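Local coordinates for protein probable 2-dehydro-3-deoxygalactonokinase DgoK1 (Sinorhizobium meliloti, PDB 3T69) that probably phosphorylates 2-dehydro-3-deoxy-D-galactonate at the expense of ATP, a step in the breakdown of galactose through the DeLey-Doudoroff pathway, at residues 130-135 and 293-298; 8-12 and 22-26; 245-249 and 273-278; 94-98 and 109-113. All coordinates share one frame; numbering follows the deposited sequence.

Contact 1 (130-135 and 293-298); sequences TQLLGA and AVRAGL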
# COMPACT_ATOMS: atom_id res chain seq x y z
N THR B 130 -11.50 11.75 -21.40
CA THR B 130 -12.79 12.19 -21.85
C THR B 130 -13.45 13.23 -20.92
O THR B 130 -14.16 14.13 -21.39
CB THR B 130 -13.69 11.00 -22.11
OG1 THR B 130 -13.08 10.22 -23.15
CG2 THR B 130 -15.06 11.49 -22.57
N GLN B 131 -13.18 13.13 -19.61
CA GLN B 131 -13.58 14.19 -18.71
C GLN B 131 -12.73 15.41 -19.02
O GLN B 131 -13.13 16.53 -18.76
CB GLN B 131 -13.45 13.76 -17.25
CG GLN B 131 -14.05 12.37 -16.95
CD GLN B 131 -13.88 11.93 -15.49
OE1 GLN B 131 -12.78 11.64 -15.02
NE2 GLN B 131 -14.99 11.89 -14.77
N LEU B 132 -11.58 15.23 -19.60
CA LEU B 132 -10.81 16.43 -19.93
C LEU B 132 -11.21 17.03 -21.26
O LEU B 132 -11.03 18.24 -21.51
CB LEU B 132 -9.31 16.16 -19.92
CG LEU B 132 -8.64 15.94 -18.57
CD1 LEU B 132 -7.26 15.34 -18.79
CD2 LEU B 132 -8.54 17.24 -17.80
N LEU B 133 -11.74 16.19 -22.15
CA LEU B 133 -12.26 16.70 -23.42
C LEU B 133 -13.44 17.59 -23.03
O LEU B 133 -13.55 18.73 -23.49
CB LEU B 133 -12.70 15.55 -24.33
CG LEU B 133 -13.49 15.89 -25.60
CD1 LEU B 133 -12.70 16.76 -26.55
CD2 LEU B 133 -13.93 14.60 -26.23
N GLY B 134 -14.27 17.04 -22.15
CA GLY B 134 -15.42 17.70 -21.63
C GLY B 134 -15.15 19.08 -21.06
O GLY B 134 -15.83 20.03 -21.41
N ALA B 135 -14.13 19.20 -20.22
CA ALA B 135 -14.04 20.37 -19.37
C ALA B 135 -13.05 21.42 -19.81
O ALA B 135 -13.06 22.53 -19.27
CB ALA B 135 -13.79 19.96 -17.93
N ALA B 293 -18.49 16.65 -16.65
CA ALA B 293 -17.34 16.59 -17.57
C ALA B 293 -17.27 15.36 -18.49
O ALA B 293 -16.79 15.50 -19.63
CB ALA B 293 -16.04 16.77 -16.82
N VAL B 294 -17.71 14.18 -18.02
CA VAL B 294 -17.74 13.02 -18.92
C VAL B 294 -18.82 13.13 -19.95
O VAL B 294 -18.53 12.90 -21.14
CB VAL B 294 -17.98 11.62 -18.32
CG1 VAL B 294 -16.75 10.78 -18.41
CG2 VAL B 294 -18.62 11.66 -16.98
N ARG B 295 -20.07 13.41 -19.52
CA ARG B 295 -21.15 13.53 -20.50
C ARG B 295 -20.72 14.57 -21.57
O ARG B 295 -20.90 14.36 -22.78
CB ARG B 295 -22.52 13.82 -19.84
N ALA B 296 -20.00 15.59 -21.13
CA ALA B 296 -19.61 16.61 -22.06
C ALA B 296 -18.53 16.13 -23.00
O ALA B 296 -18.47 16.56 -24.16
CB ALA B 296 -19.16 17.83 -21.33
N GLY B 297 -17.64 15.27 -22.50
CA GLY B 297 -16.53 14.79 -23.28
C GLY B 297 -17.08 13.78 -24.26
O GLY B 297 -16.74 13.82 -25.44
N LEU B 298 -17.96 12.89 -23.81
CA LEU B 298 -18.60 12.01 -24.75
C LEU B 298 -19.47 12.80 -25.76
O LEU B 298 -19.64 12.37 -26.90
CB LEU B 298 -19.43 10.93 -24.07
CG LEU B 298 -18.80 10.00 -23.03
CD1 LEU B 298 -19.80 9.69 -21.96
CD2 LEU B 298 -18.32 8.71 -23.62
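G134 and G297 meet where helices 128-139 and 290-305 cross, and their CA atoms lie 3.5 Å apart. The two helical segments run at 84° to each other with their axes 6.4 Å apart at the closest, a separation possible because backbone faces backbone. A CB on either glycine would point into the partner helix and run into its backbone.

No classical hydrogen bond spans the crossing. Polarised CA-H groups do part of that work instead: G297 CA approaches T130 O at 3.1 Å, and G134 CA approaches A293 O at 3.3 Å. Both carbonyls also accept an amide within their own helix, that of A293 through a weak bond.

Beside the glycines, the side chain of Q131 can be followed outward. Its CB rests on A293 CB at 4.0 Å. CG, swung beside the backbone N (chi1 -47°), lies against V294 CG1 at 3.5 Å, and the extended chain runs alongside the valine in the same direction. At the tip, NE2 passes the same CG1 and makes a weak hydrogen bond to A290 O, one turn earlier on helix 290-305. On the other flank, T130 CG2 sits over the backbone of G297 and L298, 3.5 Å from L298 N.

The steep glycine-alanine crossing joins two helices that lie on one sheet: T130, V294 and L298 all touch C70 of strand 67-71, and L298 also reaches A11 of strand 9-14. The chemistry implies adhesion by van der Waals and CA-H...O contacts, with shape rather than directional side-chain bonds setting the fit.

Contact 2 (8-12 and 22-26); sequences YYAAV and WIIGE
I24 O is gripped by two successive amides: Y8 N reaches it at 2.9 Å in the carbonyl plane, and Y9 N at 3.3 Å, tilted 29° from that plane. Two residues facing one make a classic beta bulge where the antiparallel pairing of strands 9-14 and 19-24 begins. Regular bonding follows, with I24 N to Y9 O and a reciprocal pair between A11 and W22, in which A11 N meets W22 O at 2.8 Å.

The main side-chain contact is a CH-pi one. Y9 CG stands between its own N and carbonyl carbon (chi1 65°), which lays the ring over I24, whose CB is 3.8 Å from the centroid and 15° off the normal. Both branches of I24 spread over this same face, CG1 3.6 Å from Y9 CE2 and CG2 3.7 Å from Y9 CE1. Replacing Y9 by an alanine would probably leave I24 without its flat cover and open a gap beneath S299 and A302 of helix 290-305. Y8 CD2 meets the Y9 ring at its edge, while Y8 OH bonds to W306 O.

The chemistry implies a hairpin joined by backbone bonds, whose Y9, A11, W22 and I24 face is apolar enough to receive a helix.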
# COMPACT_ATOMS: atom_id res chain seq x y z
N TYR B 8 -30.58 10.53 -30.53
CA TYR B 8 -29.23 10.92 -31.09
C TYR B 8 -28.10 9.92 -30.84
O TYR B 8 -27.70 9.20 -31.75
CB TYR B 8 -28.77 12.25 -30.55
CG TYR B 8 -27.61 12.86 -31.31
CD1 TYR B 8 -27.13 14.12 -30.93
CD2 TYR B 8 -27.00 12.22 -32.41
CE1 TYR B 8 -26.07 14.73 -31.61
CE2 TYR B 8 -25.91 12.83 -33.10
CZ TYR B 8 -25.46 14.08 -32.68
OH TYR B 8 -24.40 14.75 -33.28
N TYR B 9 -27.57 9.88 -29.60
CA TYR B 9 -26.51 8.93 -29.25
C TYR B 9 -26.65 8.38 -27.83
O TYR B 9 -27.30 9.00 -27.00
CB TYR B 9 -25.09 9.49 -29.53
CG TYR B 9 -24.72 10.70 -28.68
CD1 TYR B 9 -24.95 12.01 -29.13
CD2 TYR B 9 -24.14 10.54 -27.42
CE1 TYR B 9 -24.63 13.13 -28.32
CE2 TYR B 9 -23.82 11.64 -26.63
CZ TYR B 9 -24.07 12.92 -27.07
OH TYR B 9 -23.72 14.00 -26.26
N ALA B 10 -26.09 7.19 -27.60
CA ALA B 10 -25.87 6.67 -26.25
C ALA B 10 -24.43 7.04 -25.86
O ALA B 10 -23.51 6.92 -26.68
CB ALA B 10 -26.09 5.17 -26.17
N ALA B 11 -24.26 7.52 -24.63
CA ALA B 11 -22.95 7.77 -24.05
C ALA B 11 -22.78 6.78 -22.90
O ALA B 11 -23.67 6.66 -22.05
CB ALA B 11 -22.86 9.18 -23.56
N VAL B 12 -21.65 6.07 -22.91
CA VAL B 12 -21.35 5.04 -21.92
C VAL B 12 -19.96 5.29 -21.32
O VAL B 12 -18.97 5.39 -22.06
CB VAL B 12 -21.33 3.64 -22.57
CG1 VAL B 12 -20.77 2.61 -21.62
CG2 VAL B 12 -22.71 3.24 -23.07
N TRP B 22 -25.99 7.38 -20.64
CA TRP B 22 -26.86 8.53 -20.90
C TRP B 22 -27.36 8.46 -22.35
O TRP B 22 -26.57 8.29 -23.26
CB TRP B 22 -26.10 9.87 -20.73
CG TRP B 22 -25.54 10.24 -19.35
CD1 TRP B 22 -26.14 11.03 -18.38
CD2 TRP B 22 -24.24 9.92 -18.83
NE1 TRP B 22 -25.30 11.18 -17.30
CE2 TRP B 22 -24.13 10.50 -17.55
CE3 TRP B 22 -23.16 9.17 -19.32
CZ2 TRP B 22 -22.99 10.35 -16.75
CZ3 TRP B 22 -22.02 9.03 -18.54
CH2 TRP B 22 -21.95 9.61 -17.27
N ILE B 23 -28.67 8.62 -22.56
CA ILE B 23 -29.23 8.66 -23.90
C ILE B 23 -29.40 10.14 -24.20
O ILE B 23 -29.89 10.86 -23.36
CB ILE B 23 -30.60 8.00 -23.92
CG1 ILE B 23 -30.56 6.57 -23.37
CG2 ILE B 23 -31.22 8.07 -25.34
CD1 ILE B 23 -30.12 5.54 -24.35
N ILE B 24 -29.00 10.59 -25.38
CA ILE B 24 -29.00 12.02 -25.69
C ILE B 24 -29.83 12.37 -26.95
O ILE B 24 -29.84 11.60 -27.93
CB ILE B 24 -27.55 12.56 -25.84
CG1 ILE B 24 -26.72 12.28 -24.59
CG2 ILE B 24 -27.50 14.06 -26.21
CD1 ILE B 24 -27.15 13.04 -23.35
N GLY B 25 -30.51 13.52 -26.94
CA GLY B 25 -31.27 13.96 -28.11
C GLY B 25 -30.53 15.00 -28.93
O GLY B 25 -29.62 15.65 -28.43
N GLU B 26 -30.93 15.17 -30.19
CA GLU B 26 -30.44 16.24 -31.07
C GLU B 26 -30.58 17.69 -30.51
O GLU B 26 -29.88 18.64 -30.94
CB GLU B 26 -31.16 16.12 -32.42
CG GLU B 26 -30.92 14.77 -33.12
CD GLU B 26 -31.91 14.53 -34.25
OE1 GLU B 26 -31.50 14.71 -35.42
OE2 GLU B 26 -33.10 14.17 -33.95

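Contact 3 (245-249 and 273-278); sequences IGLEI and LYRTAL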
# COMPACT_ATOMS: atom_id res chain seq x y z
N ILE B 245 -3.77 10.23 1.20
CA ILE B 245 -4.04 11.43 0.48
C ILE B 245 -2.94 12.47 0.74
O ILE B 245 -2.47 13.18 -0.20
CB ILE B 245 -5.48 11.98 0.71
CG1 ILE B 245 -6.49 11.06 0.04
CG2 ILE B 245 -5.61 13.34 0.04
CD1 ILE B 245 -7.87 11.07 0.65
N GLY B 246 -2.47 12.56 1.98
CA GLY B 246 -1.43 13.52 2.25
C GLY B 246 -0.23 13.23 1.38
O GLY B 246 0.46 14.13 0.89
N LEU B 247 -0.02 11.94 1.14
CA LEU B 247 1.15 11.47 0.36
C LEU B 247 1.04 11.83 -1.10
O LEU B 247 1.97 12.42 -1.68
CB LEU B 247 1.35 9.97 0.56
CG LEU B 247 2.41 9.23 -0.20
CD1 LEU B 247 3.78 9.76 0.07
CD2 LEU B 247 2.34 7.85 0.28
N GLU B 248 -0.11 11.52 -1.68
CA GLU B 248 -0.45 12.06 -3.01
C GLU B 248 -0.11 13.54 -3.21
O GLU B 248 0.47 13.94 -4.23
CB GLU B 248 -1.93 11.95 -3.26
CG GLU B 248 -2.28 12.47 -4.64
CD GLU B 248 -3.67 12.06 -5.08
OE1 GLU B 248 -4.17 11.01 -4.58
OE2 GLU B 248 -4.26 12.80 -5.92
N ILE B 249 -0.46 14.37 -2.23
CA ILE B 249 -0.34 15.78 -2.50
C ILE B 249 1.09 16.20 -2.44
O ILE B 249 1.57 16.95 -3.31
CB ILE B 249 -1.17 16.61 -1.56
CG1 ILE B 249 -2.65 16.34 -1.82
CG2 ILE B 249 -0.79 18.09 -1.69
CD1 ILE B 249 -3.47 16.73 -0.63
N LEU B 273 -14.10 15.14 0.30
CA LEU B 273 -12.82 14.66 0.85
C LEU B 273 -11.55 15.31 0.26
O LEU B 273 -10.69 15.77 1.00
CB LEU B 273 -12.76 13.15 0.71
CG LEU B 273 -12.01 12.38 1.80
CD1 LEU B 273 -12.51 12.74 3.21
CD2 LEU B 273 -12.18 10.87 1.56
N TYR B 274 -11.44 15.38 -1.06
CA TYR B 274 -10.28 16.03 -1.65
C TYR B 274 -10.20 17.55 -1.55
O TYR B 274 -9.09 18.11 -1.47
CB TYR B 274 -10.07 15.60 -3.11
CG TYR B 274 -9.27 14.32 -3.29
CD1 TYR B 274 -7.96 14.35 -3.75
CD2 TYR B 274 -9.83 13.08 -3.00
CE1 TYR B 274 -7.20 13.16 -3.93
CE2 TYR B 274 -9.08 11.90 -3.18
CZ TYR B 274 -7.78 11.95 -3.63
OH TYR B 274 -7.08 10.79 -3.81
N ARG B 275 -11.35 18.24 -1.56
CA ARG B 275 -11.33 19.72 -1.53
C ARG B 275 -10.91 20.03 -0.13
O ARG B 275 -10.08 20.93 0.12
CB ARG B 275 -12.74 20.33 -1.83
N THR B 276 -11.47 19.25 0.78
CA THR B 276 -11.18 19.36 2.20
C THR B 276 -9.68 19.17 2.40
O THR B 276 -8.99 20.02 3.01
CB THR B 276 -11.96 18.28 2.95
OG1 THR B 276 -13.34 18.46 2.69
CG2 THR B 276 -11.71 18.33 4.43
N ALA B 277 -9.17 18.09 1.83
CA ALA B 277 -7.79 17.77 1.98
C ALA B 277 -6.91 18.81 1.27
O ALA B 277 -5.87 19.21 1.79
CB ALA B 277 -7.53 16.34 1.48
N LEU B 278 -7.33 19.27 0.11
CA LEU B 278 -6.51 20.24 -0.64
C LEU B 278 -6.44 21.67 -0.03
O LEU B 278 -5.39 22.36 -0.10
CB LEU B 278 -6.94 20.32 -2.11
CG LEU B 278 -6.75 19.06 -2.97
CD1 LEU B 278 -7.71 19.04 -4.11
CD2 LEU B 278 -5.32 18.95 -3.47
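Y274 and E248 form the polar heart of this helix pair: the phenol OH donates to E248 OE1 over 3.0 Å. It arrives on the syn side of the carboxylate, 32° out of its plane, while the side chains cross at about a right angle. E248 CG stands anti to the backbone N (chi1 -178°), and the chain continues extended, carrying the carboxylate to the edge of the ring, with E248 OE2 3.6 Å from Y274 CE1. Being buried, the carboxylate needs several partners and has them: T171 OG1 bonds to OE1 and also to the Y274 hydroxyl, while W155 NE1 and S153 OG bond to OE2. A phenylalanine in place of Y274 would retain the ring but is likely to leave E248 OE1 and T171 OG1 without the hydroxyl they share.

Packing is closest just beside this network. I245 sends CG2 to A277 CB at 3.8 Å, and its CG1 lies 4.0 Å from Y274 CZ. At one end I249 CD1 meets L278 CD2 at 4.1 Å, in packing that is still buried. The looser side is at L273, a partly exposed residue whose CD2 lies 4.4 Å from I245 CD1. The axes of the two segments come no closer than 10.8 Å, so side chains rather than backbones bridge them.

F201 of helix 199-210 fills in against I245, L273 and A277. Y274 and L278 rest on L264 of strand 261-264, which precedes helix 268-280, and L247, on helix 233-252, packs against T216 of the second subunit.

Contact 4 (94-98 and 109-113); sequences IAGRA and RILPG
I94, R97 and A98 close around P112 and L111, and apolar contacts make up most of the join. With I94 CG1 beside the backbone N (chi1 -67°), CG2 stands anti to that N and touches L111 CB and, at 4.1 Å, P112 CG. The isoleucine crosses the leucine at about a right angle and the proline more obliquely. From the far end of the turn, R97 offers its CB to P112 CG at 4.0 Å, the aliphatic root of an otherwise bent chain. A98 CB completes the set, lying 3.9 Å from L111 CD2.

Contacts between carbon and carbonyl oxygen form the second group. P112 CD lies 3.7 Å from I94 O and equally 3.7 Å from R97 O, so the proline ring sits against the backbone of the turn as well as its side chains. A98 CA approaches I110 O at 3.4 Å, although the angle of 120° at the hydrogen makes this a bent CA-H...O contact. Classical hydrogen bonds between the segments are absent; P112, lacking an N-H, could not donate one.

Charged groups do not bridge the two segments: R109 lends CB to A98, while its NE forms a salt bridge with D107 OD1; a sulfate, probably from the crystallisation liquor, lies about 6 Å from this side chain.

The turn leads into strand 99-101, where T99 bonds with I110 of strand 108-116. On the neighbouring side R109 and L111 make backbone hydrogen bonds with I69 of strand 67-71, I85 of strand 84-86 touches I94, R97 and P112, and E129 and T130 of helix 128-139 meet I94 and L111.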
# COMPACT_ATOMS: atom_id res chain seq x y z
N ILE B 94 -8.81 13.11 -29.95
CA ILE B 94 -9.35 11.88 -29.35
C ILE B 94 -10.42 11.19 -30.17
O ILE B 94 -10.26 10.01 -30.48
CB ILE B 94 -9.85 12.08 -27.88
CG1 ILE B 94 -8.70 12.36 -26.95
CG2 ILE B 94 -10.65 10.87 -27.36
CD1 ILE B 94 -9.19 12.92 -25.63
N ALA B 95 -11.52 11.90 -30.47
CA ALA B 95 -12.68 11.34 -31.21
C ALA B 95 -12.25 10.70 -32.55
O ALA B 95 -12.71 9.63 -32.93
CB ALA B 95 -13.69 12.40 -31.42
N GLY B 96 -11.31 11.33 -33.23
CA GLY B 96 -10.78 10.79 -34.48
C GLY B 96 -10.04 9.46 -34.35
O GLY B 96 -10.02 8.66 -35.28
N ARG B 97 -9.44 9.21 -33.18
CA ARG B 97 -8.73 7.96 -32.95
C ARG B 97 -9.56 6.80 -32.33
O ARG B 97 -9.00 5.76 -31.95
CB ARG B 97 -7.44 8.24 -32.19
CG ARG B 97 -6.23 8.39 -33.10
CD ARG B 97 -6.09 9.77 -33.61
NE ARG B 97 -6.32 9.88 -35.06
CZ ARG B 97 -6.70 11.02 -35.68
NH1 ARG B 97 -6.93 12.16 -34.98
NH2 ARG B 97 -6.88 11.02 -37.02
N ALA B 98 -10.87 6.97 -32.25
CA ALA B 98 -11.72 5.94 -31.65
C ALA B 98 -11.74 4.61 -32.41
O ALA B 98 -11.43 4.53 -33.60
CB ALA B 98 -13.10 6.46 -31.49
N ARG B 109 -18.34 2.80 -31.02
CA ARG B 109 -16.93 3.16 -30.89
C ARG B 109 -16.52 3.32 -29.43
O ARG B 109 -17.31 3.79 -28.59
CB ARG B 109 -16.66 4.49 -31.58
CG ARG B 109 -17.47 4.71 -32.82
CD ARG B 109 -16.60 4.58 -34.04
NE ARG B 109 -17.34 4.71 -35.29
CZ ARG B 109 -17.09 5.63 -36.20
NH1 ARG B 109 -16.14 6.53 -36.00
NH2 ARG B 109 -17.80 5.66 -37.30
N ILE B 110 -15.26 2.99 -29.15
CA ILE B 110 -14.58 3.27 -27.88
C ILE B 110 -13.42 4.24 -28.08
O ILE B 110 -12.58 4.02 -28.96
CB ILE B 110 -13.94 2.04 -27.26
CG1 ILE B 110 -14.90 0.88 -27.27
CG2 ILE B 110 -13.46 2.37 -25.85
CD1 ILE B 110 -14.63 -0.13 -26.15
N LEU B 111 -13.35 5.26 -27.23
CA LEU B 111 -12.26 6.25 -27.20
C LEU B 111 -10.89 5.75 -26.65
O LEU B 111 -10.79 5.05 -25.66
CB LEU B 111 -12.71 7.51 -26.42
CG LEU B 111 -14.08 8.09 -26.85
CD1 LEU B 111 -14.59 9.24 -25.97
CD2 LEU B 111 -14.03 8.55 -28.29
N PRO B 112 -9.81 6.17 -27.29
CA PRO B 112 -8.53 5.79 -26.75
C PRO B 112 -8.28 6.46 -25.38
O PRO B 112 -9.03 7.36 -24.97
CB PRO B 112 -7.58 6.37 -27.79
CG PRO B 112 -8.35 7.56 -28.31
CD PRO B 112 -9.65 6.96 -28.52
N GLY B 113 -7.21 6.02 -24.68
CA GLY B 113 -6.73 6.75 -23.52
C GLY B 113 -5.55 7.63 -23.89
O GLY B 113 -5.25 7.78 -25.06

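Overall arrangement
Contacts 1, 2 and 4 gather around one sheet and the two helices on it, 290-305 beside contact 2 and 128-139 beside contact 4, whereas contact 3 stands apart, on the opposite side of the chain's centre from contacts 2 and 4. Contact 1 lies nearest that centre and joins its neighbours: L298 packs on A11 of contact 2, and T130 on L111 of contact 4. Their chemistry follows their place. The helix crossing relies on bare backbone, the hairpin on amide bonds, and the partly buried contact 4 on apolar packing around a proline, with R97 at its edge. Contacts 2 and 3 are both buried, but of the four only contact 3 has a side-chain hydrogen bond across its segments.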